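Side-chain contacts in soluble epoxide hydrolase (PDB 4INZ), which belongs to the alpha/beta hydrolase fold enzymes, whose mostly parallel central beta-sheet is flanked by helices: residues H31-G36 with H56-F61; E39-L44 with N296-F301. The protein carries 1 engineered substitution. One frame throughout, in Å; residues are numbered along the deposited sequence.

Contact 1: H31-G36 with H56-F61; sequences HYISKG and HQIDEF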
loop_
_atom_site.group_PDB
_atom_site.type_symbol
_atom_site.label_atom_id
_atom_site.label_comp_id
_atom_site.label_asym_id
_atom_site.label_seq_id
_atom_site.Cartn_x
_atom_site.Cartn_y
_atom_site.Cartn_z
ATOM N N HIS A 31 -4.098 -13.100 -7.258
ATOM C CA HIS A 31 -2.940 -13.918 -6.935
ATOM C C HIS A 31 -2.324 -13.489 -5.601
ATOM O O HIS A 31 -2.344 -12.310 -5.256
ATOM C CB HIS A 31 -1.903 -13.786 -8.049
ATOM C CG HIS A 31 -0.628 -14.527 -7.787
ATOM N ND1 HIS A 31 0.498 -13.914 -7.281
ATOM C CD2 HIS A 31 -0.293 -15.826 -7.985
ATOM C CE1 HIS A 31 1.469 -14.804 -7.169
ATOM N NE2 HIS A 31 1.017 -15.971 -7.591
ATOM N N TYR A 32 -1.784 -14.436 -4.837
ATOM C CA TYR A 32 -1.143 -14.073 -3.566
ATOM C C TYR A 32 -0.022 -15.032 -3.199
ATOM O O TYR A 32 0.011 -16.170 -3.672
ATOM C CB TYR A 32 -2.161 -14.008 -2.417
ATOM C CG TYR A 32 -2.836 -15.330 -2.081
ATOM C CD1 TYR A 32 -4.039 -15.682 -2.670
ATOM C CD2 TYR A 32 -2.279 -16.211 -1.162
ATOM C CE1 TYR A 32 -4.668 -16.870 -2.367
ATOM C CE2 TYR A 32 -2.908 -17.415 -0.847
ATOM C CZ TYR A 32 -4.102 -17.737 -1.455
ATOM O OH TYR A 32 -4.741 -18.930 -1.165
ATOM N N ILE A 33 0.901 -14.552 -2.368
ATOM C CA ILE A 33 1.948 -15.378 -1.778
ATOM C C ILE A 33 1.501 -15.771 -0.388
ATOM O O ILE A 33 0.987 -14.935 0.354
ATOM C CB ILE A 33 3.252 -14.584 -1.573
ATOM C CG1 ILE A 33 3.783 -14.027 -2.882
ATOM C CG2 ILE A 33 4.310 -15.459 -0.905
ATOM C CD1 ILE A 33 5.039 -13.200 -2.672
ATOM N N SER A 34 1.725 -17.033 -0.026
ATOM C CA SER A 34 1.304 -17.546 1.269
ATOM C C SER A 34 2.428 -18.342 1.924
ATOM O O SER A 34 3.112 -19.126 1.259
ATOM C CB SER A 34 0.065 -18.429 1.098
ATOM O OG SER A 34 -0.260 -19.111 2.296
ATOM N N LYS A 35 2.617 -18.130 3.224
ATOM C CA LYS A 35 3.588 -18.893 4.002
ATOM C C LYS A 35 3.163 -18.924 5.472
ATOM O O LYS A 35 2.448 -18.041 5.929
ATOM C CB LYS A 35 4.987 -18.286 3.852
ATOM C CG LYS A 35 6.132 -19.180 4.308
ATOM C CD LYS A 35 7.482 -18.504 4.057
ATOM C CE LYS A 35 8.654 -19.427 4.391
ATOM N NZ LYS A 35 8.735 -19.780 5.846
ATOM N N GLY A 36 3.583 -19.947 6.205
ATOM C CA GLY A 36 3.302 -20.010 7.626
ATOM C C GLY A 36 1.920 -20.498 8.006
ATOM O O GLY A 36 1.215 -21.109 7.207
ATOM N N HIS A 56 10.731 -9.864 3.042
ATOM C CA HIS A 56 11.476 -9.964 4.296
ATOM C C HIS A 56 10.563 -10.143 5.504
ATOM O O HIS A 56 10.952 -10.763 6.501
ATOM C CB HIS A 56 12.376 -8.748 4.496
ATOM C CG HIS A 56 13.409 -8.583 3.425
ATOM N ND1 HIS A 56 14.443 -9.477 3.245
ATOM C CD2 HIS A 56 13.570 -7.624 2.483
ATOM C CE1 HIS A 56 15.195 -9.077 2.232
ATOM N NE2 HIS A 56 14.693 -7.950 1.759
ATOM N N GLN A 57 9.357 -9.591 5.421
ATOM C CA GLN A 57 8.379 -9.778 6.491
ATOM C C GLN A 57 7.712 -11.142 6.381
ATOM O O GLN A 57 7.402 -11.767 7.388
ATOM C CB GLN A 57 7.327 -8.658 6.487
ATOM C CG GLN A 57 7.866 -7.305 6.957
ATOM C CD GLN A 57 8.816 -6.696 5.949
ATOM O OE1 GLN A 57 8.512 -6.624 4.750
ATOM N NE2 GLN A 57 9.976 -6.250 6.423
ATOM N N ILE A 58 7.484 -11.599 5.156
ATOM C CA ILE A 58 6.977 -12.955 4.951
ATOM C C ILE A 58 7.939 -13.965 5.594
ATOM O O ILE A 58 7.516 -14.862 6.329
ATOM C CB ILE A 58 6.787 -13.265 3.457
ATOM C CG1 ILE A 58 5.628 -12.437 2.909
ATOM C CG2 ILE A 58 6.511 -14.764 3.240
ATOM C CD1 ILE A 58 5.536 -12.452 1.401
ATOM N N ASP A 59 9.234 -13.806 5.339
ATOM C CA ASP A 59 10.216 -14.737 5.900
ATOM C C ASP A 59 10.284 -14.664 7.422
ATOM O O ASP A 59 10.433 -15.686 8.105
ATOM C CB ASP A 59 11.601 -14.504 5.292
ATOM C CG ASP A 59 11.677 -14.925 3.833
ATOM O OD1 ASP A 59 10.797 -15.694 3.379
ATOM O OD2 ASP A 59 12.621 -14.490 3.141
ATOM N N GLU A 60 10.165 -13.456 7.960
ATOM C CA GLU A 60 10.356 -13.262 9.392
ATOM C C GLU A 60 9.144 -13.692 10.210
ATOM O O GLU A 60 9.286 -14.284 11.279
ATOM C CB GLU A 60 10.700 -11.799 9.702
ATOM C CG GLU A 60 10.725 -11.482 11.190
ATOM C CD GLU A 60 11.911 -12.107 11.931
ATOM O OE1 GLU A 60 12.857 -12.598 11.279
ATOM O OE2 GLU A 60 11.895 -12.101 13.180
ATOM N N PHE A 61 7.951 -13.389 9.713
ATOM C CA PHE A 61 6.739 -13.596 10.512
ATOM C C PHE A 61 5.985 -14.887 10.217
ATOM O O PHE A 61 4.997 -15.192 10.887
ATOM C CB PHE A 61 5.824 -12.373 10.412
ATOM C CG PHE A 61 6.416 -11.157 11.053
ATOM C CD1 PHE A 61 6.261 -10.934 12.414
ATOM C CD2 PHE A 61 7.178 -10.264 10.308
ATOM C CE1 PHE A 61 6.837 -9.826 13.016
ATOM C CE2 PHE A 61 7.760 -9.159 10.906
ATOM C CZ PHE A 61 7.587 -8.940 12.259
HETATM O O HOH W 1 11.001 -18.181 7.038
#

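Contact 2: E39-L44 with N296-F301; sequences ELMLFL and NVMWNF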
loop_
_atom_site.group_PDB
_atom_site.type_symbol
_atom_site.label_atom_id
_atom_site.label_comp_id
_atom_site.label_asym_id
_atom_site.label_seq_id
_atom_site.Cartn_x
_atom_site.Cartn_y
_atom_site.Cartn_z
ATOM N N GLU A 39 -2.681 -17.047 13.059
ATOM C CA GLU A 39 -3.462 -15.849 12.771
ATOM C C GLU A 39 -2.998 -15.236 11.455
ATOM O O GLU A 39 -1.821 -15.339 11.091
ATOM C CB GLU A 39 -3.325 -14.830 13.908
ATOM C CG GLU A 39 -3.865 -15.325 15.246
ATOM C CD GLU A 39 -5.348 -15.659 15.184
ATOM O OE1 GLU A 39 -5.741 -16.750 15.657
ATOM O OE2 GLU A 39 -6.126 -14.829 14.662
ATOM N N LEU A 40 -3.922 -14.599 10.744
ATOM C CA LEU A 40 -3.615 -14.018 9.442
ATOM C C LEU A 40 -2.918 -12.668 9.568
ATOM O O LEU A 40 -3.405 -11.763 10.251
ATOM C CB LEU A 40 -4.896 -13.851 8.625
ATOM C CG LEU A 40 -4.784 -13.219 7.239
ATOM C CD1 LEU A 40 -3.919 -14.084 6.321
ATOM C CD2 LEU A 40 -6.184 -13.020 6.652
ATOM N N MET A 41 -1.770 -12.553 8.905
ATOM C CA MET A 41 -1.114 -11.273 8.693
ATOM C C MET A 41 -1.162 -11.010 7.190
ATOM O O MET A 41 -0.472 -11.670 6.405
ATOM C CB MET A 41 0.328 -11.298 9.208
ATOM C CG MET A 41 1.029 -9.942 9.133
ATOM S SD MET A 41 2.693 -9.996 9.821
ATOM C CE MET A 41 2.318 -10.069 11.583
ATOM N N LEU A 42 -2.010 -10.068 6.795
ATOM C CA LEU A 42 -2.268 -9.785 5.387
ATOM C C LEU A 42 -1.567 -8.496 4.974
ATOM O O LEU A 42 -1.780 -7.451 5.590
ATOM C CB LEU A 42 -3.774 -9.658 5.166
ATOM C CG LEU A 42 -4.264 -9.301 3.765
ATOM C CD1 LEU A 42 -3.861 -10.383 2.768
ATOM C CD2 LEU A 42 -5.786 -9.119 3.773
ATOM N N PHE A 43 -0.729 -8.584 3.941
ATOM C CA PHE A 43 0.096 -7.460 3.482
ATOM C C PHE A 43 -0.447 -6.905 2.169
ATOM O O PHE A 43 -0.700 -7.669 1.224
ATOM C CB PHE A 43 1.538 -7.915 3.207
ATOM C CG PHE A 43 2.261 -8.472 4.400
ATOM C CD1 PHE A 43 2.098 -9.805 4.770
ATOM C CD2 PHE A 43 3.154 -7.681 5.116
ATOM C CE1 PHE A 43 2.781 -10.329 5.855
ATOM C CE2 PHE A 43 3.847 -8.193 6.210
ATOM C CZ PHE A 43 3.667 -9.521 6.577
ATOM N N LEU A 44 -0.590 -5.583 2.102
ATOM C CA LEU A 44 -1.066 -4.899 0.902
ATOM C C LEU A 44 -0.033 -3.896 0.403
ATOM O O LEU A 44 0.253 -2.890 1.076
ATOM C CB LEU A 44 -2.359 -4.135 1.203
ATOM C CG LEU A 44 -3.508 -4.896 1.864
ATOM C CD1 LEU A 44 -4.718 -3.986 1.971
ATOM C CD2 LEU A 44 -3.852 -6.160 1.079
ATOM N N ASN A 296 11.955 -5.567 13.706
ATOM C CA ASN A 296 12.045 -5.477 15.158
ATOM C C ASN A 296 10.973 -4.561 15.741
ATOM O O ASN A 296 10.464 -4.809 16.835
ATOM C CB ASN A 296 13.445 -5.053 15.599
ATOM C CG ASN A 296 14.446 -6.188 15.498
ATOM O OD1 ASN A 296 14.065 -7.360 15.474
ATOM N ND2 ASN A 296 15.730 -5.848 15.429
ATOM N N VAL A 297 10.628 -3.511 15.001
ATOM C CA VAL A 297 9.558 -2.607 15.419
ATOM C C VAL A 297 8.200 -3.309 15.326
ATOM O O VAL A 297 7.349 -3.164 16.213
ATOM C CB VAL A 297 9.550 -1.302 14.588
ATOM C CG1 VAL A 297 8.307 -0.463 14.910
ATOM C CG2 VAL A 297 10.826 -0.495 14.867
ATOM N N MET A 298 8.005 -4.085 14.263
ATOM C CA MET A 298 6.768 -4.845 14.122
ATOM C C MET A 298 6.598 -5.802 15.292
ATOM O O MET A 298 5.531 -5.856 15.893
ATOM C CB MET A 298 6.717 -5.589 12.784
ATOM C CG MET A 298 6.600 -4.652 11.590
ATOM S SD MET A 298 6.690 -5.513 10.001
ATOM C CE MET A 298 5.238 -6.568 10.097
ATOM N N TRP A 299 7.651 -6.548 15.624
ATOM C CA TRP A 299 7.596 -7.447 16.779
ATOM C C TRP A 299 7.266 -6.677 18.051
ATOM O O TRP A 299 6.432 -7.102 18.859
ATOM C CB TRP A 299 8.924 -8.182 16.976
ATOM C CG TRP A 299 9.054 -9.422 16.148
ATOM C CD1 TRP A 299 10.038 -9.709 15.242
ATOM C CD2 TRP A 299 8.169 -10.545 16.149
ATOM N NE1 TRP A 299 9.819 -10.944 14.683
ATOM C CE2 TRP A 299 8.677 -11.479 15.219
ATOM C CE3 TRP A 299 6.992 -10.852 16.838
ATOM C CZ2 TRP A 299 8.049 -12.703 14.966
ATOM C CZ3 TRP A 299 6.370 -12.075 16.587
ATOM C CH2 TRP A 299 6.902 -12.980 15.660
ATOM N N ASN A 300 7.933 -5.547 18.232
ATOM C CA ASN A 300 7.716 -4.751 19.429
ATOM C C ASN A 300 6.238 -4.385 19.579
ATOM O O ASN A 300 5.646 -4.517 20.657
ATOM C CB ASN A 300 8.580 -3.494 19.395
ATOM C CG ASN A 300 8.545 -2.740 20.698
ATOM O OD1 ASN A 300 9.140 -3.167 21.697
ATOM N ND2 ASN A 300 7.848 -1.607 20.704
ATOM N N PHE A 301 5.652 -3.935 18.480
ATOM C CA PHE A 301 4.240 -3.584 18.422
ATOM C C PHE A 301 3.325 -4.781 18.684
ATOM O O PHE A 301 2.397 -4.707 19.499
ATOM C CB PHE A 301 3.934 -2.982 17.045
ATOM C CG PHE A 301 2.473 -2.778 16.783
ATOM C CD1 PHE A 301 1.737 -1.871 17.535
ATOM C CD2 PHE A 301 1.838 -3.474 15.770
ATOM C CE1 PHE A 301 0.392 -1.674 17.283
ATOM C CE2 PHE A 301 0.482 -3.283 15.513
ATOM C CZ PHE A 301 -0.235 -2.383 16.267
#

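Contact 1: H31-G36 with H56-F61
With chi1 at -69°, Ile-58 sets CG2 anti to its backbone N and CG1 beside that N, which sends its two branches to different residues of the strand: CG2 meets Lys-35 and CD1 meets Ile-33. This is a helix-on-sheet contact of the alpha/beta hydrolase fold, in which helix 55-61 lies against strand 28-36 with the segment axes 8.1 Å apart at closest and inclined by 24°. Ile-33 stands about square to Ile-58, its CG2 4.0 Å from Ile-58 CD1. Lys-35 runs obliquely past the other branch, and its aliphatic CB and CD are each 3.9 Å from Ile-58 CG2. Thr-67 and Ala-69 of the adjoining strand 66-70 also touch Ile-58, burying it, whereas Lys-35 lies at the exposed margin. Lys-35 is extended until its last torsion, where a turn directs NZ to a hydrogen bond with Ser-62 OG. Asp-59 OD1 comes within 4.4 Å of Lys-35 CD, but stays 5.2 Å from Lys-35 NZ, so the opposite charges lie near each other without forming a salt bridge. A water adds a bridge between strand and helix: it accepts from Lys-35 NZ at 3.0 Å and donates to Asp-59 O at 2.8 Å.

Contact 2: E39-L44 with N296-F301
A small, buried, wholly apolar contact joins a central strand of the alpha/beta hydrolase sheet to the C-terminal helix packed on one of its faces. Strand 40-44 supplies Met-41 and Phe-43, helix 291-303 supplies Met-298, and no hydrogen bond passes between the two segments. The backbones stay well apart, the nearest pair being CA of Met-41 and CA of Met-298 at 11.5 Å, so long side chains must span the interval. Met-41 does this almost fully extended, with CG anti to the backbone N (chi1 -175°) and SD carried straight outward before the terminal methyl turns off. Met-298 reaches across from the helix. Its chain is extended about chi2 and then bends at chi3 (63°), which brings CE to the strand ahead of its sulfur. That single methyl makes both contacts across the segments, lying 4.3 Å from SD of Met-41 and 4.4 Å from CE2 of Phe-43, whose ring it approaches obliquely. The two strand residues also meet each other, Met-41 SD lying 3.4 Å from Phe-43 CZ, so that thioether and ring form one continuous apolar surface for the methyl. Around this trio, Gln-57 of helix 55-61 touches both Phe-43 and Met-298, and Phe-61 of that helix touches both methionines. On the sheet, Val-111 of strand 108-112 packs against Met-41 and Phe-43, while Met-298 also rests on Ile-135 of strand 131-137 and Ile-251 of strand 248-253.

From the N terminus, strand 28-36 opens contact 1 and strand 40-44 opens contact 2; helix 55-61 then closes the first as a short loop of 19 intervening residues. Contact 2 spans 251 intervening residues and closes only at helix 291-303, near the C terminus; its segments alternate with those of contact 1, so the two cross rather than nest. Both start from strands of the same sheet, where strand 66-70 lies between them. Their centres are 11 Å apart, and the helices meet directly: Glu-60 OE2 is 2.8 Å from Trp-299 NE1, a probable hydrogen bond, and Phe-61 packs against Trp-299. Together they tie the antiparallel margin of the sheet to its parallel centre through two neighbouring helices.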